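Local coordinates for CELL WALL surface anchor family protein (Streptococcus pneumoniae, PDB 2X9Z) that forms the repeating backbone subunit of the pneumococcal pilus, a surface fibre that probably serves in adhesion to host cells, at residues 31-36 / 115-120; 43-48 / 103-108; 71-76 / 108-113; 144-149 / 226-231; 179-184 / 217-222. The protein carries 1 engineered substitution. All coordinates share one frame; numbering follows the deposited sequence.

Interaction 1 of 5, residues 31-36 / 115-120; sequences GDVVEY and TYSATL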
# COMPACT_ATOMS: atom_id res chain seq x y z
N GLY A 31 -6.28 20.34 -10.35
CA GLY A 31 -7.70 20.25 -10.59
C GLY A 31 -8.12 19.01 -11.37
O GLY A 31 -9.28 18.61 -11.34
N ASP A 32 -7.17 18.41 -12.09
CA ASP A 32 -7.46 17.21 -12.88
C ASP A 32 -7.94 16.06 -11.98
O ASP A 32 -7.35 15.78 -10.94
CB ASP A 32 -6.22 16.73 -13.65
CG ASP A 32 -5.94 17.55 -14.91
OD1 ASP A 32 -6.70 18.49 -15.21
OD2 ASP A 32 -4.95 17.24 -15.59
N VAL A 33 -8.99 15.38 -12.42
CA VAL A 33 -9.45 14.16 -11.78
C VAL A 33 -8.74 12.98 -12.44
O VAL A 33 -8.95 12.69 -13.62
CB VAL A 33 -10.98 14.00 -11.88
CG1 VAL A 33 -11.41 12.65 -11.32
CG2 VAL A 33 -11.68 15.13 -11.15
N VAL A 34 -7.88 12.32 -11.68
CA VAL A 34 -7.03 11.26 -12.20
C VAL A 34 -7.65 9.91 -11.83
O VAL A 34 -7.89 9.64 -10.65
CB VAL A 34 -5.60 11.36 -11.62
CG1 VAL A 34 -4.70 10.30 -12.22
CG2 VAL A 34 -5.03 12.77 -11.86
N GLU A 35 -7.90 9.07 -12.82
CA GLU A 35 -8.58 7.80 -12.60
C GLU A 35 -7.58 6.65 -12.50
O GLU A 35 -6.68 6.52 -13.33
CB GLU A 35 -9.57 7.52 -13.73
CG GLU A 35 -10.70 8.55 -13.78
CD GLU A 35 -11.58 8.36 -14.99
OE1 GLU A 35 -11.15 8.71 -16.10
OE2 GLU A 35 -12.72 7.86 -14.81
N TYR A 36 -7.76 5.82 -11.47
CA TYR A 36 -6.86 4.73 -11.15
C TYR A 36 -7.56 3.38 -11.17
O TYR A 36 -8.77 3.28 -10.97
CB TYR A 36 -6.29 4.93 -9.75
CG TYR A 36 -5.24 6.01 -9.64
CD1 TYR A 36 -5.58 7.33 -9.35
CD2 TYR A 36 -3.90 5.71 -9.83
CE1 TYR A 36 -4.61 8.31 -9.25
CE2 TYR A 36 -2.94 6.68 -9.72
CZ TYR A 36 -3.29 7.98 -9.43
OH TYR A 36 -2.30 8.93 -9.34
N THR A 115 -11.46 0.30 -8.84
CA THR A 115 -11.26 1.59 -9.50
C THR A 115 -11.62 2.71 -8.55
O THR A 115 -12.45 2.55 -7.64
CB THR A 115 -12.10 1.71 -10.79
OG1 THR A 115 -13.49 1.65 -10.47
CG2 THR A 115 -11.77 0.58 -11.76
N TYR A 116 -11.00 3.87 -8.76
CA TYR A 116 -11.26 5.06 -7.95
C TYR A 116 -10.57 6.24 -8.60
O TYR A 116 -9.82 6.07 -9.56
CB TYR A 116 -10.74 4.88 -6.52
CG TYR A 116 -9.24 4.83 -6.43
CD1 TYR A 116 -8.49 5.99 -6.22
CD2 TYR A 116 -8.55 3.63 -6.56
CE1 TYR A 116 -7.10 5.96 -6.14
CE2 TYR A 116 -7.16 3.58 -6.47
CZ TYR A 116 -6.45 4.75 -6.27
OH TYR A 116 -5.08 4.71 -6.18
N SER A 117 -10.80 7.43 -8.09
CA SER A 117 -10.09 8.59 -8.61
C SER A 117 -9.48 9.42 -7.50
O SER A 117 -9.81 9.26 -6.31
CB SER A 117 -11.00 9.44 -9.49
OG SER A 117 -12.07 10.00 -8.75
N ALA A 118 -8.55 10.30 -7.89
CA ALA A 118 -7.95 11.27 -7.00
C ALA A 118 -7.79 12.56 -7.77
O ALA A 118 -7.79 12.55 -9.00
CB ALA A 118 -6.60 10.78 -6.51
N THR A 119 -7.68 13.67 -7.06
CA THR A 119 -7.59 14.97 -7.71
C THR A 119 -6.21 15.57 -7.46
O THR A 119 -5.76 15.63 -6.32
CB THR A 119 -8.65 15.92 -7.13
OG1 THR A 119 -9.94 15.33 -7.31
CG2 THR A 119 -8.61 17.26 -7.84
N LEU A 120 -5.55 16.02 -8.51
CA LEU A 120 -4.29 16.72 -8.34
C LEU A 120 -4.58 18.08 -7.70
O LEU A 120 -5.39 18.85 -8.22
CB LEU A 120 -3.54 16.89 -9.67
CG LEU A 120 -2.10 17.40 -9.59
CD1 LEU A 120 -1.22 16.39 -8.88
CD2 LEU A 120 -1.56 17.71 -10.97
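Tyr-36 and Tyr-116 pair across two antiparallel strands of a Cna-B-like pilin domain, on the face of the sheet that is turned to the protein interior. The Tyr-36 CB methylene rests on one face of the Tyr-116 ring, 3.7 Å from CB to the ring centroid. The two ring planes are only 9° from parallel, yet they are slid so far apart that they barely overlap. Tyr-116 reaches this place because its CG sits between its own backbone N and carbonyl carbon (chi1 68°), which brings the ring end back toward strand 33-42, beneath the Tyr-36 methylene. Ala-118 CB fits next to the pair, 4.2 Å from Tyr-36 CE1. Met-57 of strand 50-57 packs on Tyr-116 and Ala-118, and Phe-91 meets the Tyr-116 ring edge-to-face.

The other face is more open at Val-33 and Glu-35, both exposed, and Val-33 CG1 touches Ser-117 CB at 3.7 Å. The polar ends of Ser-117 and Thr-119 turn instead to Asn-64 on strand 61-72, whose amide holds both hydroxyls. Between the faces runs a regular ladder of backbone bonds, with Val-34 and Tyr-36 in hydrogen-bonded pairs. Ahead of strand 33-42 the ladder gains one more rung, Gly-31 N to Leu-120 O at 2.7 Å.

Interaction 2 of 5, residues 43-48 / 103-108; sequences PALANY and VNDQNA
With CG placed opposite its carbonyl carbon (chi1 -81°) and the amide turned by a chi2 of -21°, Asn-104 lays its carboxamide along the backbone of Tyr-48 and grips it twice. The two bonds differ in quality. Asn-104 ND2 donates a hydrogen bond to Tyr-48 O at 2.9 Å, lying in the carbonyl plane on a lone pair and nearly in the plane of its own amide. In return Tyr-48 N meets Asn-104 OD1 at 2.9 Å, but from above the carbonyl plane, 41° out of it. Together they fix the rotation of the amide, which stands almost perpendicular to the Tyr-48 ring. Ala-46 CB, 3.6 Å from Asn-104 OD1, sits over the centre of one face of the Tyr-48 ring.

The contact ties two loops at one end of the Cna-B-like domain: a type II beta turn from Pro-43 to Ala-46, following strand 33-42, and the connection from helix 97-103 to strand 110-120. Their backbones exchange Leu-45 N to Gln-106 O and Asp-105 N to Ala-46 O, each 2.8 Å. A water sits between the loops, accepting from Ala-46 N and Gln-106 N and lying 2.7 Å from Val-103 O. On the outer side, the Leu-45 and Asp-105 side chains cross obliquely, Leu-45 CD2 3.9 Å from Asp-105 OD1, while Tyr-48 packs inward on Ile-42 and Tyr-138.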
# COMPACT_ATOMS: atom_id res chain seq x y z
N PRO A 43 -5.30 -17.03 -8.09
CA PRO A 43 -5.17 -18.33 -8.77
C PRO A 43 -6.38 -19.24 -8.55
O PRO A 43 -7.13 -19.07 -7.58
CB PRO A 43 -3.92 -18.95 -8.11
CG PRO A 43 -3.23 -17.83 -7.41
CD PRO A 43 -4.30 -16.86 -7.02
N ALA A 44 -6.58 -20.19 -9.45
CA ALA A 44 -7.59 -21.23 -9.23
C ALA A 44 -7.35 -21.98 -7.92
O ALA A 44 -6.20 -22.14 -7.48
CB ALA A 44 -7.60 -22.21 -10.40
N LEU A 45 -8.44 -22.41 -7.29
CA LEU A 45 -8.39 -23.24 -6.08
C LEU A 45 -7.74 -22.55 -4.88
O LEU A 45 -7.13 -23.20 -4.03
CB LEU A 45 -7.71 -24.59 -6.36
CG LEU A 45 -8.32 -25.38 -7.53
CD1 LEU A 45 -7.58 -26.69 -7.75
CD2 LEU A 45 -9.81 -25.64 -7.29
N ALA A 46 -7.88 -21.23 -4.80
CA ALA A 46 -7.40 -20.47 -3.65
C ALA A 46 -8.22 -20.78 -2.40
O ALA A 46 -9.40 -21.14 -2.49
CB ALA A 46 -7.44 -18.97 -3.96
N ASN A 47 -7.59 -20.65 -1.24
CA ASN A 47 -8.30 -20.80 0.03
C ASN A 47 -7.87 -19.72 1.02
O ASN A 47 -7.48 -20.01 2.15
CB ASN A 47 -8.08 -22.20 0.61
CG ASN A 47 -9.05 -22.52 1.73
OD1 ASN A 47 -10.19 -22.06 1.71
ND2 ASN A 47 -8.60 -23.31 2.70
N TYR A 48 -7.96 -18.47 0.60
CA TYR A 48 -7.48 -17.38 1.43
C TYR A 48 -8.43 -17.10 2.59
O TYR A 48 -9.65 -17.11 2.42
CB TYR A 48 -7.33 -16.10 0.61
CG TYR A 48 -6.34 -16.16 -0.54
CD1 TYR A 48 -5.35 -17.14 -0.59
CD2 TYR A 48 -6.39 -15.23 -1.57
CE1 TYR A 48 -4.44 -17.18 -1.65
CE2 TYR A 48 -5.50 -15.26 -2.62
CZ TYR A 48 -4.52 -16.23 -2.66
OH TYR A 48 -3.64 -16.24 -3.73
N VAL A 103 -14.01 -15.68 -4.81
CA VAL A 103 -12.66 -15.81 -5.38
C VAL A 103 -11.94 -17.09 -4.95
O VAL A 103 -11.01 -17.51 -5.63
CB VAL A 103 -11.76 -14.58 -5.08
CG1 VAL A 103 -12.39 -13.32 -5.65
CG2 VAL A 103 -11.50 -14.43 -3.59
N ASN A 104 -12.38 -17.70 -3.85
CA ASN A 104 -11.78 -18.94 -3.36
C ASN A 104 -12.40 -20.16 -4.03
O ASN A 104 -13.58 -20.13 -4.42
CB ASN A 104 -11.98 -19.09 -1.85
CG ASN A 104 -10.97 -18.30 -1.04
OD1 ASN A 104 -9.90 -17.95 -1.52
ND2 ASN A 104 -11.32 -18.03 0.22
N ASP A 105 -11.63 -21.24 -4.13
CA ASP A 105 -12.15 -22.51 -4.62
C ASP A 105 -12.86 -22.38 -5.97
O ASP A 105 -13.93 -22.97 -6.18
CB ASP A 105 -13.08 -23.16 -3.59
CG ASP A 105 -13.32 -24.64 -3.85
OD1 ASP A 105 -12.44 -25.29 -4.47
OD2 ASP A 105 -14.37 -25.16 -3.43
N GLN A 106 -12.26 -21.60 -6.87
CA GLN A 106 -12.77 -21.46 -8.23
C GLN A 106 -11.88 -22.24 -9.20
O GLN A 106 -10.70 -22.49 -8.91
CB GLN A 106 -12.85 -19.98 -8.62
CG GLN A 106 -13.68 -19.17 -7.63
CD GLN A 106 -15.14 -19.62 -7.56
OE1 GLN A 106 -15.73 -20.03 -8.56
NE2 GLN A 106 -15.72 -19.53 -6.38
N ASN A 107 -12.43 -22.63 -10.34
CA ASN A 107 -11.71 -23.54 -11.25
C ASN A 107 -10.81 -22.85 -12.26
O ASN A 107 -10.11 -23.50 -13.04
CB ASN A 107 -12.67 -24.55 -11.91
CG ASN A 107 -13.24 -24.07 -13.23
OD1 ASN A 107 -13.26 -22.87 -13.54
ND2 ASN A 107 -13.73 -25.02 -14.03
N ALA A 108 -10.80 -21.52 -12.23
CA ALA A 108 -9.96 -20.72 -13.10
C ALA A 108 -9.52 -19.48 -12.34
O ALA A 108 -10.13 -19.11 -11.33
CB ALA A 108 -10.71 -20.32 -14.37
O HOH W 1 -9.89 -19.76 -6.57

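Interaction 3 of 5, residues 71-76 / 108-113; sequences TVDDVA and AEKTVK
Asp-73 reaches across to Lys-110 and Thr-111 with both carboxylate oxygens. Its OD2 forms a salt bridge with Lys-110 NZ at 2.7 Å, the ammonium coming from above the carboxylate plane, and its OD1 accepts the Thr-111 backbone N at 3.0 Å on the syn side, tilted out of that plane. The backbone of the same aspartate gives the return bond, Asp-73 N to Thr-111 O, so the residue closes a ring with Thr-111 in which a side-chain oxygen does the work of a strand carbonyl. Lys-110 comes to the carboxylate by bending at chi2 and chi3 (-61° and -92°), which folds its chain back so that CE also passes Val-72 CG1 at 4.1 Å.

Two waters extend the carboxylate's contacts. One links Asp-73 OD2 to Glu-109 O, and another joins Asp-73 OD1 to Thr-111 OG1, whose hydroxyl is also bonded to Lys-41 of strand 33-42. A separate water holds Thr-71 OG1, Asp-74 N and Thr-111 O together. Further along, Thr-71 OG1 lies beside Lys-113 CB at 3.5 Å, and on the buried face Val-72 CG2 meets Val-112 CG2 at 4.3 Å.

What presents Asp-73 is the tight type I' turn from Val-72 to Val-75, closed by bonds both ways between the end residues. This is a two-residue beta hairpin at the margin of the antiparallel sheet, with strand 61-72 continuing its pairing to strand 110-120.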
# COMPACT_ATOMS: atom_id res chain seq x y z
N THR A 71 -15.02 -5.00 -8.68
CA THR A 71 -15.63 -6.05 -9.48
C THR A 71 -14.77 -7.31 -9.42
O THR A 71 -13.56 -7.24 -9.21
CB THR A 71 -15.76 -5.63 -10.98
OG1 THR A 71 -14.47 -5.35 -11.52
CG2 THR A 71 -16.67 -4.41 -11.13
N VAL A 72 -15.43 -8.46 -9.57
CA VAL A 72 -14.73 -9.72 -9.81
C VAL A 72 -15.19 -10.24 -11.17
O VAL A 72 -16.38 -10.37 -11.42
CB VAL A 72 -15.06 -10.76 -8.73
CG1 VAL A 72 -14.39 -12.09 -9.07
CG2 VAL A 72 -14.64 -10.27 -7.36
N ASP A 73 -14.23 -10.48 -12.07
CA ASP A 73 -14.52 -10.85 -13.45
C ASP A 73 -15.55 -9.89 -14.06
O ASP A 73 -16.45 -10.29 -14.79
CB ASP A 73 -14.97 -12.31 -13.57
CG ASP A 73 -13.83 -13.29 -13.30
OD1 ASP A 73 -12.66 -12.88 -13.25
OD2 ASP A 73 -14.10 -14.50 -13.14
N ASP A 74 -15.39 -8.61 -13.75
CA ASP A 74 -16.24 -7.54 -14.28
C ASP A 74 -17.69 -7.55 -13.78
O ASP A 74 -18.55 -6.88 -14.34
CB ASP A 74 -16.19 -7.50 -15.82
CG ASP A 74 -14.81 -7.14 -16.35
OD1 ASP A 74 -14.17 -6.21 -15.81
OD2 ASP A 74 -14.36 -7.79 -17.32
N VAL A 75 -17.94 -8.30 -12.71
CA VAL A 75 -19.24 -8.27 -12.04
C VAL A 75 -19.08 -7.51 -10.72
O VAL A 75 -18.25 -7.87 -9.89
CB VAL A 75 -19.78 -9.69 -11.77
CG1 VAL A 75 -21.13 -9.62 -11.06
CG2 VAL A 75 -19.89 -10.48 -13.07
N ALA A 76 -19.86 -6.45 -10.54
CA ALA A 76 -19.77 -5.66 -9.31
C ALA A 76 -20.07 -6.53 -8.09
O ALA A 76 -21.02 -7.31 -8.09
CB ALA A 76 -20.73 -4.48 -9.36
N ALA A 108 -10.80 -21.52 -12.23
CA ALA A 108 -9.96 -20.72 -13.10
C ALA A 108 -9.52 -19.48 -12.34
O ALA A 108 -10.13 -19.11 -11.33
CB ALA A 108 -10.71 -20.32 -14.37
N GLU A 109 -8.48 -18.83 -12.83
CA GLU A 109 -8.01 -17.56 -12.29
C GLU A 109 -9.16 -16.56 -12.23
O GLU A 109 -9.96 -16.47 -13.17
CB GLU A 109 -6.91 -17.03 -13.20
CG GLU A 109 -6.04 -15.95 -12.63
CD GLU A 109 -4.95 -15.57 -13.61
OE1 GLU A 109 -5.28 -15.28 -14.78
OE2 GLU A 109 -3.76 -15.58 -13.22
N LYS A 110 -9.24 -15.80 -11.14
CA LYS A 110 -10.27 -14.78 -10.96
C LYS A 110 -9.61 -13.41 -10.96
O LYS A 110 -8.52 -13.23 -10.39
CB LYS A 110 -11.05 -14.99 -9.65
CG LYS A 110 -11.78 -16.33 -9.54
CD LYS A 110 -12.83 -16.52 -10.63
CE LYS A 110 -14.19 -16.04 -10.19
NZ LYS A 110 -15.21 -16.10 -11.28
N THR A 111 -10.25 -12.44 -11.59
CA THR A 111 -9.68 -11.11 -11.70
C THR A 111 -10.47 -10.11 -10.89
O THR A 111 -11.64 -9.86 -11.17
CB THR A 111 -9.67 -10.64 -13.16
OG1 THR A 111 -8.88 -11.55 -13.94
CG2 THR A 111 -9.08 -9.25 -13.27
N VAL A 112 -9.82 -9.52 -9.89
CA VAL A 112 -10.45 -8.46 -9.09
C VAL A 112 -9.98 -7.12 -9.63
O VAL A 112 -8.78 -6.93 -9.84
CB VAL A 112 -10.06 -8.56 -7.59
CG1 VAL A 112 -10.82 -7.50 -6.79
CG2 VAL A 112 -10.36 -9.95 -7.05
N LYS A 113 -10.91 -6.21 -9.86
CA LYS A 113 -10.55 -4.86 -10.29
C LYS A 113 -11.16 -3.84 -9.35
O LYS A 113 -12.36 -3.87 -9.05
CB LYS A 113 -11.03 -4.61 -11.72
CG LYS A 113 -10.71 -3.22 -12.27
CD LYS A 113 -11.09 -3.14 -13.74
CE LYS A 113 -10.99 -1.74 -14.29
NZ LYS A 113 -11.45 -1.72 -15.71
O HOH W 2 -13.01 -7.58 -12.41
O HOH W 3 -13.96 -2.03 -10.70
O HOH W 4 -12.50 -16.24 -14.33
O HOH W 5 -10.59 -13.41 -15.10

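Interaction 4 of 5, residues 144-149 / 226-231; sequences HGNTPK and SADYQE
Lys-149 NZ is held by two backbone carbonyls, Tyr-229 O across the contact and Thr-147 O in its own loop, each at 2.9 Å. Its chain bends at chi2 (72°) to turn its end back toward Thr-147, and CE passes Glu-231 OE2 at 3.5 Å; that carboxylate makes its salt bridge with Arg-56 of strand 50-57. Asn-146 supplies the second anchor. Its OD1 takes Tyr-229 N at 2.8 Å in the carbonyl plane, on a lone pair, while ND2 donates to Asp-228 OD1 at 2.9 Å from above the carboxylate plane. Both ends of the amide are thus fixed, and Asn-146 N to Ala-227 O adds a backbone bond.

Apolar packing centres on the Tyr-229 ring. Pro-148 lies over one face, its CA 3.8 Å from the ring centroid, and Pro-148 CG touches Tyr-229 CZ at 3.6 Å, while Asn-146 O meets the ring edge in plane. The tyrosine hydroxyl is bonded to Glu-219 N beyond the pair.

The 144-149 segment belongs to the linker from strand 130-139 to strand 159-166, and it runs along the outer strand 226-229 of the next sheet, consistent with a junction between two Cna-B-like pilin modules.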
# COMPACT_ATOMS: atom_id res chain seq x y z
N HIS A 144 -3.04 -9.32 8.90
CA HIS A 144 -3.22 -8.01 9.50
C HIS A 144 -2.36 -6.92 8.86
O HIS A 144 -2.32 -5.79 9.35
CB HIS A 144 -2.92 -8.07 11.00
CG HIS A 144 -3.81 -9.01 11.75
ND1 HIS A 144 -3.49 -10.34 11.96
CD2 HIS A 144 -5.01 -8.81 12.34
CE1 HIS A 144 -4.46 -10.91 12.65
NE2 HIS A 144 -5.39 -10.01 12.89
N GLY A 145 -1.68 -7.26 7.77
CA GLY A 145 -0.83 -6.30 7.09
C GLY A 145 -1.57 -5.29 6.23
O GLY A 145 -2.73 -5.49 5.86
N ASN A 146 -0.88 -4.20 5.90
CA ASN A 146 -1.43 -3.14 5.06
C ASN A 146 -0.29 -2.34 4.45
O ASN A 146 0.87 -2.75 4.53
CB ASN A 146 -2.39 -2.27 5.87
CG ASN A 146 -1.77 -1.77 7.13
OD1 ASN A 146 -0.64 -1.28 7.11
ND2 ASN A 146 -2.47 -1.90 8.25
N THR A 147 -0.59 -1.20 3.82
CA THR A 147 0.42 -0.51 3.02
C THR A 147 1.07 0.63 3.81
O THR A 147 0.45 1.20 4.71
CB THR A 147 -0.19 -0.01 1.68
OG1 THR A 147 0.85 0.18 0.72
CG2 THR A 147 -1.00 1.28 1.87
N PRO A 148 2.33 0.98 3.49
CA PRO A 148 2.95 2.12 4.18
C PRO A 148 2.15 3.43 4.07
O PRO A 148 1.53 3.70 3.03
CB PRO A 148 4.32 2.25 3.49
CG PRO A 148 4.63 0.84 3.09
CD PRO A 148 3.30 0.26 2.65
N LYS A 149 2.17 4.23 5.13
CA LYS A 149 1.60 5.57 5.12
C LYS A 149 2.76 6.57 5.01
O LYS A 149 3.60 6.64 5.91
CB LYS A 149 0.82 5.85 6.41
CG LYS A 149 -0.56 5.19 6.52
CD LYS A 149 -0.45 3.67 6.74
CE LYS A 149 -1.80 2.97 6.63
NZ LYS A 149 -1.60 1.48 6.72
N SER A 226 3.61 -10.12 9.20
CA SER A 226 3.00 -9.13 8.32
C SER A 226 3.08 -7.75 8.96
O SER A 226 2.99 -7.61 10.18
CB SER A 226 1.57 -9.51 8.00
OG SER A 226 1.55 -10.71 7.27
N ALA A 227 3.24 -6.73 8.12
CA ALA A 227 3.49 -5.37 8.57
C ALA A 227 2.22 -4.52 8.54
O ALA A 227 1.62 -4.31 7.48
CB ALA A 227 4.57 -4.72 7.72
N ASP A 228 1.85 -4.02 9.72
CA ASP A 228 0.67 -3.18 9.93
C ASP A 228 1.15 -1.76 10.22
O ASP A 228 1.56 -1.45 11.35
CB ASP A 228 -0.14 -3.77 11.09
CG ASP A 228 -1.26 -2.87 11.59
OD1 ASP A 228 -1.57 -1.82 10.97
OD2 ASP A 228 -1.84 -3.23 12.64
N TYR A 229 1.13 -0.91 9.20
CA TYR A 229 1.62 0.47 9.32
C TYR A 229 0.52 1.34 9.92
O TYR A 229 -0.61 1.40 9.40
CB TYR A 229 2.06 1.01 7.96
CG TYR A 229 3.11 0.17 7.26
CD1 TYR A 229 2.74 -0.91 6.46
CD2 TYR A 229 4.47 0.46 7.39
CE1 TYR A 229 3.69 -1.68 5.81
CE2 TYR A 229 5.43 -0.31 6.75
CZ TYR A 229 5.04 -1.37 5.96
OH TYR A 229 5.98 -2.13 5.30
N GLN A 230 0.83 1.99 11.03
CA GLN A 230 -0.16 2.79 11.75
C GLN A 230 -0.42 4.11 11.03
O GLN A 230 0.44 4.63 10.31
CB GLN A 230 0.34 3.07 13.17
CG GLN A 230 0.70 1.82 13.95
CD GLN A 230 -0.46 0.87 14.05
OE1 GLN A 230 -0.41 -0.26 13.57
NE2 GLN A 230 -1.53 1.33 14.67
N GLU A 231 -1.60 4.68 11.23
CA GLU A 231 -1.88 5.98 10.65
C GLU A 231 -0.90 7.03 11.18
O GLU A 231 -0.41 6.92 12.31
CB GLU A 231 -3.33 6.39 10.95
CG GLU A 231 -4.38 5.47 10.34
CD GLU A 231 -4.35 5.45 8.81
OE1 GLU A 231 -4.16 6.51 8.18
OE2 GLU A 231 -4.54 4.36 8.24

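Interaction 5 of 5, residues 179-184 / 217-222; sequences ATFDLV and FVERSI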
# COMPACT_ATOMS: atom_id res chain seq x y z
N ALA A 179 14.96 -6.57 11.86
CA ALA A 179 14.03 -6.05 10.86
C ALA A 179 14.72 -4.98 10.03
O ALA A 179 15.29 -4.04 10.58
CB ALA A 179 12.78 -5.47 11.53
N THR A 180 14.70 -5.15 8.71
CA THR A 180 15.32 -4.19 7.81
C THR A 180 14.24 -3.43 7.05
O THR A 180 13.26 -4.01 6.59
CB THR A 180 16.27 -4.90 6.83
OG1 THR A 180 17.29 -5.57 7.58
CG2 THR A 180 16.93 -3.90 5.88
N PHE A 181 14.42 -2.12 6.91
CA PHE A 181 13.48 -1.27 6.19
C PHE A 181 14.21 -0.43 5.17
O PHE A 181 15.28 0.09 5.43
CB PHE A 181 12.75 -0.31 7.14
CG PHE A 181 11.96 -0.99 8.21
CD1 PHE A 181 12.59 -1.50 9.34
CD2 PHE A 181 10.58 -1.11 8.10
CE1 PHE A 181 11.85 -2.13 10.34
CE2 PHE A 181 9.84 -1.74 9.10
CZ PHE A 181 10.48 -2.25 10.21
N ASP A 182 13.60 -0.29 4.00
CA ASP A 182 14.09 0.67 3.03
C ASP A 182 13.28 1.95 3.16
O ASP A 182 12.05 1.93 3.07
CB ASP A 182 13.99 0.09 1.62
CG ASP A 182 14.94 -1.07 1.42
OD1 ASP A 182 16.16 -0.87 1.59
OD2 ASP A 182 14.47 -2.18 1.10
N LEU A 183 13.96 3.05 3.43
CA LEU A 183 13.31 4.35 3.41
C LEU A 183 13.30 4.83 1.97
O LEU A 183 14.35 5.04 1.36
CB LEU A 183 14.04 5.34 4.33
CG LEU A 183 13.33 6.69 4.50
CD1 LEU A 183 12.01 6.53 5.24
CD2 LEU A 183 14.22 7.70 5.20
N VAL A 184 12.10 4.98 1.42
CA VAL A 184 11.91 5.29 0.01
C VAL A 184 11.25 6.66 -0.12
O VAL A 184 10.35 6.99 0.65
CB VAL A 184 10.99 4.23 -0.64
CG1 VAL A 184 10.82 4.47 -2.13
CG2 VAL A 184 11.52 2.81 -0.36
N PHE A 217 8.84 4.06 5.11
CA PHE A 217 9.65 2.90 5.47
C PHE A 217 8.94 1.66 4.93
O PHE A 217 7.81 1.37 5.34
CB PHE A 217 9.81 2.73 6.98
CG PHE A 217 10.73 3.73 7.63
CD1 PHE A 217 12.11 3.60 7.55
CD2 PHE A 217 10.20 4.78 8.37
CE1 PHE A 217 12.95 4.52 8.17
CE2 PHE A 217 11.03 5.70 8.99
CZ PHE A 217 12.41 5.57 8.89
N VAL A 218 9.59 0.93 4.03
CA VAL A 218 9.01 -0.30 3.50
C VAL A 218 9.74 -1.48 4.14
O VAL A 218 10.94 -1.67 3.93
CB VAL A 218 9.13 -0.37 1.95
CG1 VAL A 218 8.38 -1.57 1.42
CG2 VAL A 218 8.61 0.92 1.31
N GLU A 219 9.02 -2.25 4.94
CA GLU A 219 9.62 -3.39 5.62
C GLU A 219 10.02 -4.47 4.61
O GLU A 219 9.20 -4.91 3.81
CB GLU A 219 8.63 -3.97 6.63
CG GLU A 219 9.19 -5.08 7.50
CD GLU A 219 8.23 -5.46 8.60
OE1 GLU A 219 7.92 -4.59 9.44
OE2 GLU A 219 7.78 -6.63 8.63
N ARG A 220 11.29 -4.88 4.63
CA ARG A 220 11.65 -6.08 3.90
C ARG A 220 10.98 -7.28 4.57
O ARG A 220 11.00 -7.41 5.78
CB ARG A 220 13.17 -6.24 3.86
CG ARG A 220 13.90 -5.12 3.11
CD ARG A 220 15.37 -5.41 2.95
NE ARG A 220 16.06 -4.29 2.32
CZ ARG A 220 17.36 -4.26 2.08
NH1 ARG A 220 18.12 -5.30 2.41
NH2 ARG A 220 17.91 -3.20 1.51
N SER A 221 10.37 -8.14 3.77
CA SER A 221 9.59 -9.25 4.31
C SER A 221 10.36 -10.04 5.37
O SER A 221 11.50 -10.46 5.15
CB SER A 221 9.14 -10.19 3.19
OG SER A 221 8.58 -11.36 3.73
N ILE A 222 9.72 -10.22 6.52
CA ILE A 222 10.23 -11.06 7.58
C ILE A 222 9.38 -12.33 7.58
O ILE A 222 8.15 -12.26 7.70
CB ILE A 222 10.12 -10.37 8.95
CG1 ILE A 222 10.78 -8.99 8.91
CG2 ILE A 222 10.75 -11.23 10.04
CD1 ILE A 222 10.61 -8.19 10.18
O HOH W 6 13.32 -7.25 7.46
O HOH W 7 11.83 -2.74 1.30
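The Leu-183 CD1 methyl is the bump, seated on the flat face of the Phe-217 ring: it stands 3.6 Å above the ring plane, over its centre. Leu-183 puts it there with CG anti to its backbone N (chi1 -173°) and a chi2 of 67°. On the same face Phe-181 fits alongside Glu-219, its CE2 3.5 Å from Glu-219 CB, with ring and carboxylate nearly at right angles. Phe-181 CB packs beside Phe-217 CD1 at 4.0 Å, and Leu-161 of strand 159-166 packs against both rings from the facing sheet. At the far end Ala-179 CB receives the Ile-222 CD1 methyl at 3.7 Å.

The opposite face joins Asp-182 to Arg-220 and also carries an apolar touch, Val-184 CG2 to Val-218 CG2 at 3.9 Å. The extended Arg-220 grips Asp-182 side-on with two nitrogens, NE to OD2 and NH2 to OD1, both 2.9 Å, the carboxylate at the guanidinium edge, its plane turned 41° from it. Thr-180 CG2 lies over one guanidinium face, 3.5 Å above its plane, toward the rim, and Asp-182 OD1 has a further bond to Thr-194.

Strand 179-185 is the middle strand of an antiparallel three-stranded sheet, consistent with one layer of a Cna-B-like beta sandwich.

Interactions 1, 2 and 3 lie in the first Cna-B-like module, and 4 and 5 in or against the second. Interactions 1 and 3 use the two ends of strand 110-120, centres about 22 Å apart, joining it to 33-42 and 61-72 in one antiparallel sheet. Interactions 2 and 3 are nested inside the loop closed by interaction 1, their segments alternating; their centres are about 12 Å apart, they share Ala-108, and Val-103 packs on Val-72 and Val-112. Later, interaction 5 is nested within interaction 4's loop, centres about 12 Å apart, Pro-148 touching Phe-217. Interaction 4 couples the first module's linker to the second, consistent with two firmly joined modules in this part of the pilus backbone subunit.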